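Local coordinates for protein CalS11 (Micromonospora echinospora, PDB 3TOS) that probably transfers a methyl group from S-adenosylmethionine to an oxygen of its substrate in calicheamicin biosynthesis, at residues M74-V78 against F188-L192; V167-V171 against E194-V199; K209-F215 against P250-G256; F109-D114 against Y126-V132. All coordinates share one frame; numbering follows the deposited sequence. Where two conformers were deposited one is given.

Overall arrangement
Contact 1 lies nearest the middle of the chain, where strands 72-76 and 183-188 end, and is wholly buried. Contact 2 packs two helices against the face of the sheet that carries Phe76 and Phe188, where Val199 meets both rings. Contact 3 continues that sheet beyond strand 183-188; it is mostly buried, but its far end reaches a neighbouring subunit. Contact 4, partly exposed, is made of loops alone. Three contacts share S-adenosyl-L-homocysteine: contact 1 binds its amino group, contact 2 bonds its adenine N1, and contact 4 lies along the ribose, sulfur and adenine edge. A salt bridge from Arg168 to Asp114 joins contacts 2 and 4, whereas contact 3 relies on a backbone ladder.

Contact 1: residues M74-V78 against F188-L192; sequences MEFGV and FDLDL. With SAH (S-adenosyl-L-homocysteine), chain O.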
# COMPACT_ATOMS: atom_id res chain seq x y z
N MSE B 74 -13.68 14.11 27.05
CA MSE B 74 -14.72 14.07 28.09
C MSE B 74 -15.01 12.66 28.51
O MSE B 74 -15.13 11.78 27.64
CB MSE B 74 -16.02 14.72 27.58
CG MSE B 74 -15.85 16.21 27.32
SE MSE B 74 -17.61 16.90 26.84
CE MSE B 74 -17.10 18.73 27.03
N GLU B 75 -15.13 12.40 29.83
CA GLU B 75 -15.61 11.10 30.33
C GLU B 75 -16.88 11.38 31.08
O GLU B 75 -16.90 12.25 31.94
CB GLU B 75 -14.60 10.38 31.23
CG GLU B 75 -15.24 9.00 31.64
CD GLU B 75 -14.32 8.14 32.46
OE1 GLU B 75 -13.63 8.68 33.37
OE2 GLU B 75 -14.32 6.93 32.22
N PHE B 76 -17.94 10.67 30.72
CA PHE B 76 -19.20 10.76 31.46
C PHE B 76 -19.28 9.48 32.30
O PHE B 76 -19.52 8.37 31.78
CB PHE B 76 -20.36 10.85 30.48
CG PHE B 76 -20.12 11.88 29.39
CD1 PHE B 76 -20.09 13.24 29.69
CD2 PHE B 76 -19.88 11.45 28.07
CE1 PHE B 76 -19.82 14.20 28.64
CE2 PHE B 76 -19.56 12.37 27.06
CZ PHE B 76 -19.57 13.77 27.36
N GLY B 77 -19.05 9.64 33.60
CA GLY B 77 -19.03 8.48 34.53
C GLY B 77 -17.57 8.24 34.89
O GLY B 77 -16.85 7.53 34.18
N VAL B 78 -17.14 8.81 36.02
CA VAL B 78 -15.73 8.86 36.41
C VAL B 78 -15.44 7.89 37.54
O VAL B 78 -14.39 7.28 37.55
CB VAL B 78 -15.42 10.30 36.88
CG1 VAL B 78 -14.01 10.46 37.47
CG2 VAL B 78 -15.55 11.25 35.65
N PHE B 188 -18.35 7.42 27.02
CA PHE B 188 -19.57 7.18 27.79
C PHE B 188 -19.43 6.00 28.72
O PHE B 188 -19.32 4.84 28.27
CB PHE B 188 -20.72 6.90 26.80
CG PHE B 188 -21.24 8.15 26.16
CD1 PHE B 188 -20.58 8.72 25.05
CD2 PHE B 188 -22.38 8.73 26.64
CE1 PHE B 188 -21.06 9.91 24.45
CE2 PHE B 188 -22.88 9.89 26.06
CZ PHE B 188 -22.22 10.50 24.92
N ASP B 189 -19.51 6.27 30.00
CA ASP B 189 -19.45 5.21 31.01
C ASP B 189 -20.42 5.49 32.15
O ASP B 189 -20.10 5.32 33.35
CB ASP B 189 -18.03 5.07 31.58
CG ASP B 189 -17.80 3.73 32.25
OD1 ASP B 189 -18.71 2.89 32.23
OD2 ASP B 189 -16.68 3.52 32.80
N LEU B 190 -21.65 5.86 31.79
CA LEU B 190 -22.69 6.15 32.80
C LEU B 190 -23.57 4.96 33.06
O LEU B 190 -24.32 4.98 34.06
CB LEU B 190 -23.62 7.28 32.29
CG LEU B 190 -22.97 8.61 31.91
CD1 LEU B 190 -23.91 9.33 30.92
CD2 LEU B 190 -22.83 9.45 33.18
N ASP B 191 -23.53 3.96 32.17
CA ASP B 191 -24.38 2.72 32.27
C ASP B 191 -25.85 2.90 31.94
O ASP B 191 -26.44 2.03 31.33
CB ASP B 191 -24.23 2.01 33.64
CG ASP B 191 -22.80 1.59 33.90
OD1 ASP B 191 -22.19 0.97 32.98
OD2 ASP B 191 -22.24 1.90 34.99
N LEU B 192 -26.44 4.03 32.37
CA LEU B 192 -27.90 4.20 32.41
C LEU B 192 -28.41 4.87 31.16
O LEU B 192 -27.75 5.79 30.59
CB LEU B 192 -28.28 5.08 33.60
CG LEU B 192 -27.75 4.52 34.92
CD1 LEU B 192 -28.13 5.55 36.02
CD2 LEU B 192 -28.46 3.15 35.20
N SAH O . -15.20 5.24 34.35
CA SAH O . -15.16 4.60 35.70
CB SAH O . -16.42 3.81 36.03
CG SAH O . -17.66 4.72 36.14
SD SAH O . -18.96 3.86 37.00
C SAH O . -13.97 3.64 35.69
O SAH O . -13.66 2.99 36.73
OXT SAH O . -13.21 3.58 34.71
C5' SAH O . -20.44 4.74 36.47
C4' SAH O . -20.50 6.23 36.93
O4' SAH O . -21.56 6.89 36.22
C3' SAH O . -20.87 6.30 38.42
O3' SAH O . -19.79 6.93 39.17
C2' SAH O . -22.16 7.10 38.41
O2' SAH O . -22.33 8.00 39.52
C1' SAH O . -22.06 7.88 37.07
N9 SAH O . -23.38 8.31 36.57
C8 SAH O . -24.42 7.53 36.17
N7 SAH O . -25.44 8.37 35.86
C5 SAH O . -25.07 9.65 36.08
C6 SAH O . -25.72 10.96 35.94
N6 SAH O . -27.02 11.04 35.57
N1 SAH O . -24.97 12.04 36.25
C2 SAH O . -23.66 11.94 36.64
N3 SAH O . -23.02 10.77 36.86
C4 SAH O . -23.70 9.62 36.52
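Phe76 and Phe188 pair as a parallel bridge, CA atoms 5.1 Å apart, and Asp189 N then gives a 2.8 Å hydrogen bond to Phe76 O where strands 72-76 and 183-188 run out into loops. Both rings lie on the same face of the sheet, side by side. Phe76 turns its edge to Phe188, with CD2 above the centre of that ring and Phe76 CE2 3.9 Å from Phe188 CE1; the planes meet at 51°. Leu190 packs next to them, its CG 3.7 Å from Phe76 CB, while its CD2 touches the adenine of S-adenosyl-L-homocysteine. Residues 76-78 form the glycine-bearing loop after the first strand of a Rossmann-like methyltransferase; together with Asp189 it receives the ligand's amino group. SAH N is hydrogen-bonded to Gly77 O at 2.8 Å and to Asp189 OD2 at 2.7 Å. Glu75 has CG anti to the backbone N (chi1 -178°) and a straight chain beyond it, bringing OE2 within 2.9 Å of SAH N; His83 ND1 is hydrogen-bonded to that oxygen. Glu75 OE2 and Asp189 OD2 are 4.2 Å apart, a closeness that a positively charged ligand amino group would probably offset.

Contact 2: residues V167-V171 against E194-V199; sequences VRETV and EPTKAV. With SAH (S-adenosyl-L-homocysteine), chain O.
Val167 and Val199 meet where two helices of the Rossmann-like fold, 167-177 and 193-203, run side by side on one face of the sheet, their axes here only 23° from parallel. Val167 places CG1 anti to its carbonyl carbon, which turns CG2 across to the other helix: that methyl is 3.5 Å from Pro195 CB and equally close, 3.5 Å, to Val199 CG2. Val199 differs, with CG1 anti to the backbone N, and its CG2 fits between two valines one turn apart, for Val171 CG2 approaches it at 4.0 Å. Toward the sheet, Phe106 packs on Val167 and Val171, and Phe188 on Val199. The adenine of S-adenosyl-L-homocysteine lies at the start of both helices: Val167 N donates to SAH N1 at 3.0 Å, Val167 CG1 touches the ring, and Pro195 CB packs against N6. Arg168 leaves the helix with CG 3.9 Å from Ala198 CB, then bends at chi3 (-81°) to bring its guanidinium to Glu194. The carboxylate plane is turned 70° from the guanidinium, and OE1 comes in at the guanidinium edge. Asp114 and Asp166 take NH2 of Arg168, and Asn116 holds Glu194 OE2. Arg168 NH1 forms a salt bridge with Glu194 OE1 at 3.1 Å, and a water accepts from the same NH1 at 2.9 Å.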
# COMPACT_ATOMS: atom_id res chain seq x y z
N VAL B 167 -25.37 14.74 34.96
CA VAL B 167 -25.00 15.12 33.56
C VAL B 167 -26.14 15.71 32.79
O VAL B 167 -25.91 16.50 31.84
CB VAL B 167 -24.34 13.99 32.73
CG1 VAL B 167 -22.93 13.61 33.32
CG2 VAL B 167 -25.25 12.78 32.61
N ARG B 168 -27.37 15.37 33.12
CA ARG B 168 -28.53 15.97 32.42
C ARG B 168 -28.53 17.48 32.53
O ARG B 168 -28.98 18.20 31.62
CB ARG B 168 -29.85 15.39 32.93
CG ARG B 168 -29.98 13.92 32.54
CD ARG B 168 -31.18 13.24 33.16
NE ARG B 168 -30.86 12.86 34.52
CZ ARG B 168 -31.47 11.90 35.19
NH1 ARG B 168 -32.44 11.17 34.64
NH2 ARG B 168 -31.09 11.66 36.41
N GLU B 169 -27.98 17.97 33.65
CA GLU B 169 -27.85 19.44 33.87
C GLU B 169 -26.45 19.96 33.58
O GLU B 169 -26.25 21.05 32.98
CB GLU B 169 -28.27 19.79 35.30
CG GLU B 169 -29.78 19.78 35.53
CD GLU B 169 -30.51 18.40 35.42
OE1 GLU B 169 -30.26 17.44 36.21
OE2 GLU B 169 -31.42 18.29 34.55
N THR B 170 -25.44 19.20 34.05
CA THR B 170 -24.09 19.76 34.07
C THR B 170 -23.44 19.72 32.69
O THR B 170 -22.56 20.53 32.43
CB THR B 170 -23.18 19.00 35.04
OG1 THR B 170 -23.08 17.65 34.61
CG2 THR B 170 -23.74 19.03 36.47
N VAL B 171 -23.82 18.78 31.80
CA VAL B 171 -23.19 18.73 30.47
C VAL B 171 -23.68 19.88 29.59
O VAL B 171 -22.89 20.62 29.05
CB VAL B 171 -23.28 17.32 29.78
CG1 VAL B 171 -22.81 17.40 28.28
CG2 VAL B 171 -22.38 16.33 30.57
N GLU B 194 -31.16 7.07 30.57
CA GLU B 194 -31.58 8.51 30.48
C GLU B 194 -30.40 9.49 30.36
O GLU B 194 -30.42 10.36 29.49
CB GLU B 194 -32.49 8.89 31.66
CG GLU B 194 -33.83 8.19 31.56
CD GLU B 194 -34.83 8.71 32.57
OE1 GLU B 194 -34.70 9.91 32.99
OE2 GLU B 194 -35.79 8.02 32.88
N PRO B 195 -29.40 9.38 31.23
CA PRO B 195 -28.32 10.35 31.10
C PRO B 195 -27.51 10.12 29.84
O PRO B 195 -27.00 11.08 29.26
CB PRO B 195 -27.47 10.07 32.36
CG PRO B 195 -27.82 8.72 32.79
CD PRO B 195 -29.29 8.58 32.48
N THR B 196 -27.36 8.86 29.41
CA THR B 196 -26.68 8.61 28.14
C THR B 196 -27.36 9.35 26.99
O THR B 196 -26.67 9.95 26.16
CB THR B 196 -26.54 7.11 27.85
OG1 THR B 196 -25.79 6.50 28.94
CG2 THR B 196 -25.83 6.85 26.50
N LYS B 197 -28.65 9.16 26.87
CA LYS B 197 -29.44 9.81 25.83
C LYS B 197 -29.30 11.33 25.88
O LYS B 197 -29.06 11.95 24.83
CB LYS B 197 -30.93 9.43 25.99
CG LYS B 197 -31.83 10.04 24.86
CD LYS B 197 -33.27 9.54 25.05
CE LYS B 197 -34.19 9.94 23.88
NZ LYS B 197 -34.49 11.36 23.98
N ALA B 198 -29.45 11.91 27.07
CA ALA B 198 -29.33 13.36 27.20
C ALA B 198 -27.94 13.87 26.77
O ALA B 198 -27.83 14.95 26.16
CB ALA B 198 -29.58 13.77 28.67
N VAL B 199 -26.89 13.13 27.14
CA VAL B 199 -25.57 13.62 26.84
C VAL B 199 -25.27 13.43 25.37
O VAL B 199 -24.67 14.31 24.75
CB VAL B 199 -24.53 12.92 27.72
CG1 VAL B 199 -23.12 13.23 27.19
CG2 VAL B 199 -24.68 13.38 29.18
N SAH O . -15.20 5.24 34.35
CA SAH O . -15.16 4.60 35.70
CB SAH O . -16.42 3.81 36.03
CG SAH O . -17.66 4.72 36.14
SD SAH O . -18.96 3.86 37.00
C SAH O . -13.97 3.64 35.69
O SAH O . -13.66 2.99 36.73
OXT SAH O . -13.21 3.58 34.71
C5' SAH O . -20.44 4.74 36.47
C4' SAH O . -20.50 6.23 36.93
O4' SAH O . -21.56 6.89 36.22
C3' SAH O . -20.87 6.30 38.42
O3' SAH O . -19.79 6.93 39.17
C2' SAH O . -22.16 7.10 38.41
O2' SAH O . -22.33 8.00 39.52
C1' SAH O . -22.06 7.88 37.07
N9 SAH O . -23.38 8.31 36.57
C8 SAH O . -24.42 7.53 36.17
N7 SAH O . -25.44 8.37 35.86
C5 SAH O . -25.07 9.65 36.08
C6 SAH O . -25.72 10.96 35.94
N6 SAH O . -27.02 11.04 35.57
N1 SAH O . -24.97 12.04 36.25
C2 SAH O . -23.66 11.94 36.64
N3 SAH O . -23.02 10.77 36.86
C4 SAH O . -23.70 9.62 36.52
O HOH W 1 -34.06 12.25 32.45

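Contact 3: residues K209-F215 against P250-G256; sequences KGSIVAF and PAYLRWG
Val213 and Leu253 sit directly opposite each other, Val213 CB 4.0 Å from Leu253 CG, with Phe215 and Ala251 next along on the same face of the sheet. Leu253 CG stands between its backbone N and carbonyl carbon (chi1 64°), which turns the branch toward Val213; Met230 of helix 225-233 packs on Leu253 and Phe215. On the other face Ala214 CB touches Tyr252 CB at 3.9 Å, and Ile212 CG2 meets Tyr252 CD2, also at 3.9 Å. From helix 50-65, Leu62 packs on Ala214 and Tyr252, and Gln65 touches Ile212 and bonds to the Tyr252 hydroxyl. Strand 251-254 is the antiparallel strand inserted between 211-215 and 242-243, giving the 3-2-1-4-5-7-6 order of class I methyltransferases. The pairs Val213-Leu253 and Phe215-Ala251 are hydrogen-bonded in both directions, the shortest bond running from Phe215 N to Ala251 O at 2.7 Å. The bonding continues toward the corner at 209-210: Trp255 N donates to Ser211 O and Gly210 N to Trp255 O, each at 2.8 Å. One modelled conformer of Arg254, extended as far as NE, has CG 3.6 Å from Gly210 CA, which lies over one guanidinium face. Its NH1 forms a salt bridge with Asp257, while Trp255 NE1 bonds to Asp237, and Lys209 NZ to Asp257 O, of a neighbouring subunit.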
# COMPACT_ATOMS: atom_id res chain seq x y z
N LYS B 209 -16.08 15.54 12.11
CA LYS B 209 -15.85 14.24 11.47
C LYS B 209 -14.48 13.77 11.95
O LYS B 209 -13.48 14.50 11.79
CB LYS B 209 -15.89 14.29 9.97
CG LYS B 209 -17.21 14.70 9.47
CD LYS B 209 -17.16 14.52 7.90
CE LYS B 209 -18.25 15.18 7.17
NZ LYS B 209 -18.19 14.69 5.78
N GLY B 210 -14.43 12.54 12.50
CA GLY B 210 -13.17 12.05 13.04
C GLY B 210 -13.16 12.04 14.58
O GLY B 210 -12.34 11.35 15.18
N SER B 211 -14.04 12.84 15.21
CA SER B 211 -14.21 12.68 16.66
C SER B 211 -14.58 11.25 17.01
O SER B 211 -15.30 10.59 16.27
CB SER B 211 -15.29 13.62 17.22
OG SER B 211 -14.88 14.99 17.08
N ILE B 212 -14.09 10.77 18.14
CA ILE B 212 -14.47 9.41 18.51
C ILE B 212 -15.51 9.45 19.62
O ILE B 212 -15.34 10.20 20.60
CB ILE B 212 -13.21 8.61 19.05
CG1 ILE B 212 -12.16 8.53 17.95
CG2 ILE B 212 -13.66 7.20 19.68
CD1 ILE B 212 -12.56 7.66 16.80
N VAL B 213 -16.53 8.61 19.49
CA VAL B 213 -17.54 8.42 20.51
C VAL B 213 -17.46 6.97 20.97
O VAL B 213 -17.61 6.06 20.15
CB VAL B 213 -18.96 8.76 20.00
CG1 VAL B 213 -20.00 8.50 21.11
CG2 VAL B 213 -18.95 10.23 19.54
N ALA B 214 -17.12 6.77 22.24
CA ALA B 214 -16.93 5.41 22.78
C ALA B 214 -17.89 5.07 23.91
O ALA B 214 -18.32 5.96 24.64
CB ALA B 214 -15.48 5.25 23.25
N PHE B 215 -18.24 3.79 24.00
CA PHE B 215 -19.21 3.30 24.99
C PHE B 215 -18.61 2.15 25.73
O PHE B 215 -18.02 1.24 25.14
CB PHE B 215 -20.48 2.79 24.29
CG PHE B 215 -21.24 3.88 23.57
CD1 PHE B 215 -21.05 4.06 22.20
CD2 PHE B 215 -22.11 4.73 24.27
CE1 PHE B 215 -21.74 5.04 21.53
CE2 PHE B 215 -22.82 5.73 23.60
CZ PHE B 215 -22.61 5.91 22.24
N PRO B 250 -14.05 -1.17 24.91
CA PRO B 250 -15.18 -0.31 24.47
C PRO B 250 -15.66 -0.60 23.05
O PRO B 250 -14.93 -1.21 22.23
CB PRO B 250 -14.57 1.06 24.54
CG PRO B 250 -13.16 0.84 24.08
CD PRO B 250 -12.75 -0.44 24.82
N ALA B 251 -16.87 -0.15 22.76
CA ALA B 251 -17.33 -0.06 21.39
C ALA B 251 -17.20 1.41 21.01
O ALA B 251 -17.57 2.28 21.81
CB ALA B 251 -18.77 -0.48 21.29
N TYR B 252 -16.70 1.70 19.82
CA TYR B 252 -16.47 3.10 19.49
C TYR B 252 -16.72 3.34 18.02
O TYR B 252 -16.62 2.46 17.19
CB TYR B 252 -15.01 3.52 19.84
CG TYR B 252 -13.95 2.91 18.96
CD1 TYR B 252 -13.53 1.58 19.14
CD2 TYR B 252 -13.34 3.68 17.98
CE1 TYR B 252 -12.56 1.03 18.32
CE2 TYR B 252 -12.37 3.14 17.15
CZ TYR B 252 -11.99 1.81 17.32
OH TYR B 252 -11.02 1.31 16.49
N LEU B 253 -17.11 4.57 17.73
CA LEU B 253 -17.34 4.99 16.35
C LEU B 253 -16.54 6.28 16.05
O LEU B 253 -16.24 7.07 16.93
CB LEU B 253 -18.84 5.20 16.12
CG LEU B 253 -19.51 6.31 16.93
CD1 LEU B 253 -19.41 7.65 16.15
CD2 LEU B 253 -20.98 5.91 17.09
N ARG B 254 -16.27 6.49 14.77
CA ARG B 254 -15.56 7.69 14.29
C ARG B 254 -16.67 8.51 13.68
O ARG B 254 -17.28 8.11 12.66
CB ARG B 254 -14.51 7.33 13.24
CG ARG B 254 -13.61 8.48 12.79
CD ARG B 254 -12.31 7.89 12.28
NE ARG B 254 -11.40 8.83 11.64
CZ ARG B 254 -11.40 9.11 10.34
NH1 ARG B 254 -12.30 8.56 9.53
NH2 ARG B 254 -10.49 9.93 9.85
N TRP B 255 -16.97 9.64 14.30
CA TRP B 255 -18.08 10.48 13.84
C TRP B 255 -17.96 10.81 12.34
O TRP B 255 -16.88 11.25 11.85
CB TRP B 255 -18.09 11.79 14.65
CG TRP B 255 -19.35 12.58 14.48
CD1 TRP B 255 -19.50 13.78 13.78
CD2 TRP B 255 -20.66 12.23 14.97
NE1 TRP B 255 -20.81 14.15 13.83
CE2 TRP B 255 -21.54 13.24 14.54
CE3 TRP B 255 -21.17 11.14 15.71
CZ2 TRP B 255 -22.91 13.22 14.84
CZ3 TRP B 255 -22.50 11.15 16.03
CH2 TRP B 255 -23.37 12.18 15.59
N GLY B 256 -19.06 10.56 11.61
CA GLY B 256 -19.17 10.90 10.21
C GLY B 256 -18.78 9.76 9.29
O GLY B 256 -18.93 9.90 8.06
O HOH W 2 -10.26 9.86 14.43

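Contact 4: residues F109-D114 against Y126-V132; sequences FTGFPD and YQGRFAV. With SAH (S-adenosyl-L-homocysteine), chain O.
Phe112 and Phe130 come together where the long loop after strand 103-107 doubles back on itself over the cofactor site of the Rossmann-like domain, the returning chain making two type II turns, Tyr126 to Arg129 and Gly128 to Ala131. Backbone hydrogen bonds join the two segments. Phe112 uses both its polar atoms, its N donating to Arg129 O at 2.9 Å and its O accepting from Gly128 N at 2.8 Å; Val132 N to Phe109 O is weak. Gly111, lacking a side chain, lets CA come within 3.0 Å of Arg129 O. The aromatic contact is an offset edge-to-face pair: Phe130 directs its edge at Phe112, planes at 87°, CE2 3.5 Å from Phe112 CZ. Val132 CG2 meets the Phe109 ring at its edge. The same phenylalanine pair also meets the ligand. The edge of Phe112 brings CD1 3.5 Å from SAH C8. Phe130 has CG anti to its carbonyl carbon (chi1 -59°), which sets the sulfur SD over one ring face and, in one conformer, Arg129 CG over the opposite one; glutamic acid also touches Phe130. One water accepts from Gly111 N at 3.0 Å, donates to Phe130 O at 2.8 Å and lies 3.0 Å from the ribose O3' of SAH.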
# COMPACT_ATOMS: atom_id res chain seq x y z
N PHE B 109 -20.52 11.83 41.61
CA PHE B 109 -19.62 11.33 42.67
C PHE B 109 -20.38 10.79 43.85
O PHE B 109 -19.78 10.47 44.86
CB PHE B 109 -18.53 12.36 43.04
CG PHE B 109 -17.63 12.68 41.89
CD1 PHE B 109 -16.58 11.80 41.56
CD2 PHE B 109 -17.84 13.85 41.11
CE1 PHE B 109 -15.73 12.10 40.49
CE2 PHE B 109 -16.99 14.16 40.05
CZ PHE B 109 -15.96 13.27 39.71
N THR B 110 -21.69 10.61 43.69
CA THR B 110 -22.52 9.99 44.73
C THR B 110 -23.29 8.81 44.16
O THR B 110 -24.31 8.35 44.71
CB THR B 110 -23.53 11.01 45.34
OG1 THR B 110 -24.34 11.55 44.29
CG2 THR B 110 -22.79 12.17 45.97
N GLY B 111 -22.80 8.29 43.05
CA GLY B 111 -23.46 7.11 42.50
C GLY B 111 -24.63 7.42 41.60
O GLY B 111 -24.99 8.58 41.40
N PHE B 112 -25.27 6.38 41.07
CA PHE B 112 -26.42 6.64 40.20
C PHE B 112 -27.46 7.54 40.88
O PHE B 112 -27.86 7.26 42.02
CB PHE B 112 -27.15 5.31 39.87
CG PHE B 112 -26.37 4.34 39.05
CD1 PHE B 112 -25.48 4.73 38.06
CD2 PHE B 112 -26.62 2.97 39.21
CE1 PHE B 112 -24.78 3.79 37.31
CE2 PHE B 112 -25.93 2.02 38.44
CZ PHE B 112 -25.01 2.43 37.48
N PRO B 113 -27.94 8.61 40.22
CA PRO B 113 -28.90 9.48 40.93
C PRO B 113 -30.37 9.02 40.85
O PRO B 113 -31.19 9.41 41.70
CB PRO B 113 -28.76 10.82 40.20
CG PRO B 113 -28.42 10.39 38.78
CD PRO B 113 -27.51 9.18 38.93
N ASP B 114 -30.67 8.23 39.82
CA ASP B 114 -31.97 7.57 39.65
C ASP B 114 -31.72 6.48 38.65
O ASP B 114 -30.66 6.49 37.98
CB ASP B 114 -33.01 8.55 39.10
CG ASP B 114 -32.48 9.40 37.97
OD1 ASP B 114 -31.98 8.90 36.94
OD2 ASP B 114 -32.52 10.60 38.14
N TYR B 126 -29.44 0.55 41.11
CA TYR B 126 -30.20 1.25 42.12
C TYR B 126 -29.52 2.56 42.47
O TYR B 126 -28.30 2.73 42.24
CB TYR B 126 -30.45 0.37 43.38
CG TYR B 126 -29.19 -0.21 43.97
CD1 TYR B 126 -28.28 0.61 44.65
CD2 TYR B 126 -28.87 -1.56 43.84
CE1 TYR B 126 -27.06 0.10 45.23
CE2 TYR B 126 -27.68 -2.08 44.41
CZ TYR B 126 -26.77 -1.25 45.08
OH TYR B 126 -25.61 -1.79 45.61
N GLN B 127 -30.30 3.51 42.97
CA GLN B 127 -29.74 4.84 43.37
C GLN B 127 -28.56 4.69 44.37
O GLN B 127 -28.62 3.93 45.35
CB GLN B 127 -30.85 5.72 43.97
CG GLN B 127 -30.51 7.21 44.14
CD GLN B 127 -29.46 7.54 45.23
OE1 GLN B 127 -28.51 8.36 45.01
NE2 GLN B 127 -29.64 6.97 46.41
N GLY B 128 -27.47 5.37 44.05
CA GLY B 128 -26.29 5.39 44.89
C GLY B 128 -25.22 4.39 44.53
O GLY B 128 -24.14 4.46 45.07
N ARG B 129 -25.52 3.44 43.65
CA ARG B 129 -24.53 2.46 43.24
C ARG B 129 -23.36 3.21 42.63
O ARG B 129 -23.58 4.16 41.88
CB ARG B 129 -25.10 1.46 42.23
CG ARG B 129 -24.04 0.48 41.73
CD ARG B 129 -23.75 -0.56 42.89
NE ARG B 129 -22.72 -1.56 42.59
CZ ARG B 129 -22.43 -2.61 43.35
NH1 ARG B 129 -23.09 -2.86 44.47
NH2 ARG B 129 -21.48 -3.46 42.97
N PHE B 130 -22.13 2.80 42.98
CA PHE B 130 -20.91 3.43 42.52
C PHE B 130 -20.53 4.75 43.22
O PHE B 130 -19.60 5.44 42.78
CB PHE B 130 -20.79 3.63 40.99
CG PHE B 130 -20.87 2.38 40.17
CD1 PHE B 130 -19.93 1.38 40.29
CD2 PHE B 130 -21.85 2.26 39.21
CE1 PHE B 130 -20.01 0.22 39.53
CE2 PHE B 130 -21.95 1.13 38.43
CZ PHE B 130 -21.00 0.09 38.58
N ALA B 131 -21.24 5.11 44.30
CA ALA B 131 -20.87 6.27 45.11
C ALA B 131 -19.39 6.18 45.53
O ALA B 131 -18.89 5.09 45.85
CB ALA B 131 -21.69 6.34 46.36
N VAL B 132 -18.69 7.32 45.53
CA VAL B 132 -17.38 7.37 46.09
C VAL B 132 -17.46 8.27 47.34
O VAL B 132 -18.44 8.96 47.55
CB VAL B 132 -16.34 7.87 45.05
CG1 VAL B 132 -16.34 6.91 43.83
CG2 VAL B 132 -16.68 9.27 44.57
N SAH O . -15.20 5.24 34.35
CA SAH O . -15.16 4.60 35.70
CB SAH O . -16.42 3.81 36.03
CG SAH O . -17.66 4.72 36.14
SD SAH O . -18.96 3.86 37.00
C SAH O . -13.97 3.64 35.69
O SAH O . -13.66 2.99 36.73
OXT SAH O . -13.21 3.58 34.71
C5' SAH O . -20.44 4.74 36.47
C4' SAH O . -20.50 6.23 36.93
O4' SAH O . -21.56 6.89 36.22
C3' SAH O . -20.87 6.30 38.42
O3' SAH O . -19.79 6.93 39.17
C2' SAH O . -22.16 7.10 38.41
O2' SAH O . -22.33 8.00 39.52
C1' SAH O . -22.06 7.88 37.07
N9 SAH O . -23.38 8.31 36.57
C8 SAH O . -24.42 7.53 36.17
N7 SAH O . -25.44 8.37 35.86
C5 SAH O . -25.07 9.65 36.08
C6 SAH O . -25.72 10.96 35.94
N6 SAH O . -27.02 11.04 35.57
N1 SAH O . -24.97 12.04 36.25
C2 SAH O . -23.66 11.94 36.64
N3 SAH O . -23.02 10.77 36.86
C4 SAH O . -23.70 9.62 36.52
O HOH W 3 -20.00 8.09 41.98